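Local coordinates for hypothetical protein Atu0636 (Agrobacterium tumefaciens, PDB 2OZV) that probably transfers a methyl group to an oxygen atom of a substrate that is not known, at residues L189-I194 / V203-T208. Numbering follows the deposited sequence. Where two conformers were deposited one is given.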
loop_
_atom_site.group_PDB
_atom_site.type_symbol
_atom_site.label_atom_id
_atom_site.label_comp_id
_atom_site.label_asym_id
_atom_site.label_seq_id
_atom_site.Cartn_x
_atom_site.Cartn_y
_atom_site.Cartn_z
ATOM N N LEU B 189 1.014 10.957 4.626
ATOM C CA LEU B 189 0.289 9.698 4.909
ATOM C C LEU B 189 1.226 8.681 5.502
ATOM O O LEU B 189 2.360 8.487 5.005
ATOM C CB LEU B 189 -0.350 9.107 3.642
ATOM C CG LEU B 189 -1.768 9.636 3.324
ATOM C CD1 LEU B 189 -1.774 11.131 3.028
ATOM C CD2 LEU B 189 -2.355 8.860 2.105
ATOM N N GLU B 190 0.759 8.047 6.570
ATOM C CA GLU B 190 1.402 6.854 7.100
ATOM C C GLU B 190 0.418 5.719 6.968
ATOM O O GLU B 190 -0.710 5.800 7.507
ATOM C CB GLU B 190 1.733 7.025 8.585
ATOM C CG GLU B 190 2.961 7.867 8.848
ATOM C CD GLU B 190 3.420 7.783 10.305
ATOM O OE1 GLU B 190 2.899 6.927 11.092
ATOM O OE2 GLU B 190 4.332 8.550 10.626
ATOM N N ILE B 191 0.826 4.660 6.277
ATOM C CA ILE B 191 -0.060 3.517 6.029
ATOM C C ILE B 191 0.482 2.323 6.790
ATOM O O ILE B 191 1.642 1.939 6.589
ATOM C CB ILE B 191 -0.102 3.195 4.504
ATOM C CG1 ILE B 191 -0.574 4.437 3.697
ATOM C CG2 ILE B 191 -0.961 1.955 4.251
ATOM C CD1 ILE B 191 -0.571 4.215 2.135
ATOM N N THR B 192 -0.347 1.735 7.648
ATOM C CA THR B 192 0.071 0.582 8.412
ATOM C C THR B 192 -0.855 -0.599 8.067
ATOM O O THR B 192 -2.051 -0.584 8.394
ATOM C CB THR B 192 0.015 0.879 9.931
ATOM O OG1 THR B 192 0.801 2.034 10.230
ATOM C CG2 THR B 192 0.534 -0.342 10.712
ATOM N N LEU B 193 -0.309 -1.602 7.383
ATOM C CA LEU B 193 -1.106 -2.797 7.099
ATOM C C LEU B 193 -1.248 -3.658 8.345
ATOM O O LEU B 193 -0.322 -3.734 9.178
ATOM C CB LEU B 193 -0.443 -3.622 5.990
ATOM C CG LEU B 193 -0.613 -3.084 4.535
ATOM C CD1 LEU B 193 -2.112 -3.005 4.101
ATOM C CD2 LEU B 193 0.073 -1.794 4.225
ATOM N N ILE B 194 -2.388 -4.346 8.423
ATOM C CA ILE B 194 -2.764 -5.196 9.556
ATOM C C ILE B 194 -2.879 -6.636 9.064
ATOM O O ILE B 194 -3.752 -6.939 8.252
ATOM C CB ILE B 194 -4.134 -4.736 10.137
ATOM C CG1 ILE B 194 -4.155 -3.226 10.387
ATOM C CG2 ILE B 194 -4.481 -5.499 11.401
ATOM C CD1 ILE B 194 -3.114 -2.756 11.377
ATOM N N VAL B 203 -5.455 -7.844 6.217
ATOM C CA VAL B 203 -6.923 -7.824 6.313
ATOM C C VAL B 203 -7.480 -6.424 6.559
ATOM O O VAL B 203 -8.641 -6.154 6.232
ATOM C CB VAL B 203 -7.443 -8.848 7.396
ATOM C CG1 VAL B 203 -7.148 -10.259 6.935
ATOM C CG2 VAL B 203 -6.816 -8.570 8.731
ATOM N N ARG B 204 -6.679 -5.536 7.162
ATOM C CA ARG B 204 -7.076 -4.156 7.396
ATOM C C ARG B 204 -5.888 -3.238 7.137
ATOM O O ARG B 204 -4.742 -3.700 6.965
ATOM C CB ARG B 204 -7.607 -3.930 8.830
ATOM C CG ARG B 204 -8.938 -4.636 9.133
ATOM C CD ARG B 204 -10.118 -3.946 8.462
ATOM N NE ARG B 204 -11.383 -4.578 8.855
ATOM C CZ ARG B 204 -11.893 -5.686 8.314
ATOM N NH1 ARG B 204 -11.273 -6.351 7.339
ATOM N NH2 ARG B 204 -13.074 -6.159 8.768
HETATM N N MSE B 205 -6.163 -1.949 7.143
HETATM C CA MSE B 205 -5.169 -0.943 6.852
HETATM C C MSE B 205 -5.504 0.308 7.643
HETATM O O MSE B 205 -6.650 0.785 7.564
HETATM C CB MSE B 205 -5.151 -0.630 5.352
HETATM C CG MSE B 205 -4.087 0.353 5.011
HETATM SE SE MSE B 205 -4.196 0.595 3.038
HETATM C CE MSE B 205 -5.860 1.468 2.880
ATOM N N LEU B 206 -4.539 0.808 8.411
ATOM C CA LEU B 206 -4.667 2.081 9.153
ATOM C C LEU B 206 -3.978 3.156 8.318
ATOM O O LEU B 206 -2.880 2.912 7.743
ATOM C CB LEU B 206 -3.938 1.996 10.505
ATOM C CG LEU B 206 -4.451 0.914 11.461
ATOM C CD1 LEU B 206 -3.605 0.838 12.742
ATOM C CD2 LEU B 206 -5.927 1.171 11.788
ATOM N N VAL B 207 -4.584 4.346 8.247
ATOM C CA VAL B 207 -3.953 5.449 7.561
ATOM C C VAL B 207 -4.071 6.682 8.447
ATOM O O VAL B 207 -5.171 6.945 8.994
ATOM C CB VAL B 207 -4.605 5.740 6.203
ATOM C CG1 VAL B 207 -3.870 6.926 5.528
ATOM C CG2 VAL B 207 -4.584 4.489 5.300
ATOM N N THR B 208 -2.961 7.396 8.635
ATOM C CA THR B 208 -3.023 8.721 9.303
ATOM C C THR B 208 -2.394 9.760 8.375
ATOM O O THR B 208 -1.548 9.420 7.540
ATOM C CB THR B 208 -2.314 8.784 10.681
ATOM O OG1 THR B 208 -0.904 8.591 10.527
ATOM C CG2 THR B 208 -2.928 7.779 11.693
HETATM O O HOH W 1 0.224 6.403 11.512
#
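I194 and R204 pair near the loop end of an antiparallel β-hairpin whose strands, 186-195 and 204-211, lie next to each other near one end of the mixed sheet; the order 3-2-1-4-5-7-6 ahead of the last strand is that of the class I methyltransferase fold. Opposite I194 the returning strand starts with a classic β bulge, two residues, V203 and R204, set against one. The carbonyl O of I194 takes a 2.8 Å bond from V203 N, nearly along the C=O axis, and a weak one from R204 N.

On the face carrying I191, L193, M205 and V207, a long, unbranched, flexible methionine suits a place against helix 175-182. With CG of M205, here selenomethionine, anti to the backbone N (chi1 -177°), the chain runs out extended to SE and bends at the methyl end. I191 CG2 lies 3.6 Å from M205 CG and also touches M205 SE; L193 lies alongside, its CD1 4.0 Å from that CG of M205. β-branched I191 and V207 suit the extended backbone, and pack against F219 and L168 of the flanking strands.

On the other face, R204 CB packs 3.8 Å from I194 CB while the guanidinium leads away, NH1 bonding V203 O and NE forming a salt bridge with D24. I194 and L206 make an apolar patch. Farther along the face turns polar. T192 OG1 is hydrogen-bonded to Y247 OH, and E190, buried, has its carboxylate held by a salt bridge to R220 and by N250 N, which probably keeps it ionised. T208 stands beside E190 and also binds R249; one water joins the pair, donating to E190 OE1 at 2.8 Å and lying 2.7 Å from T208 OG1.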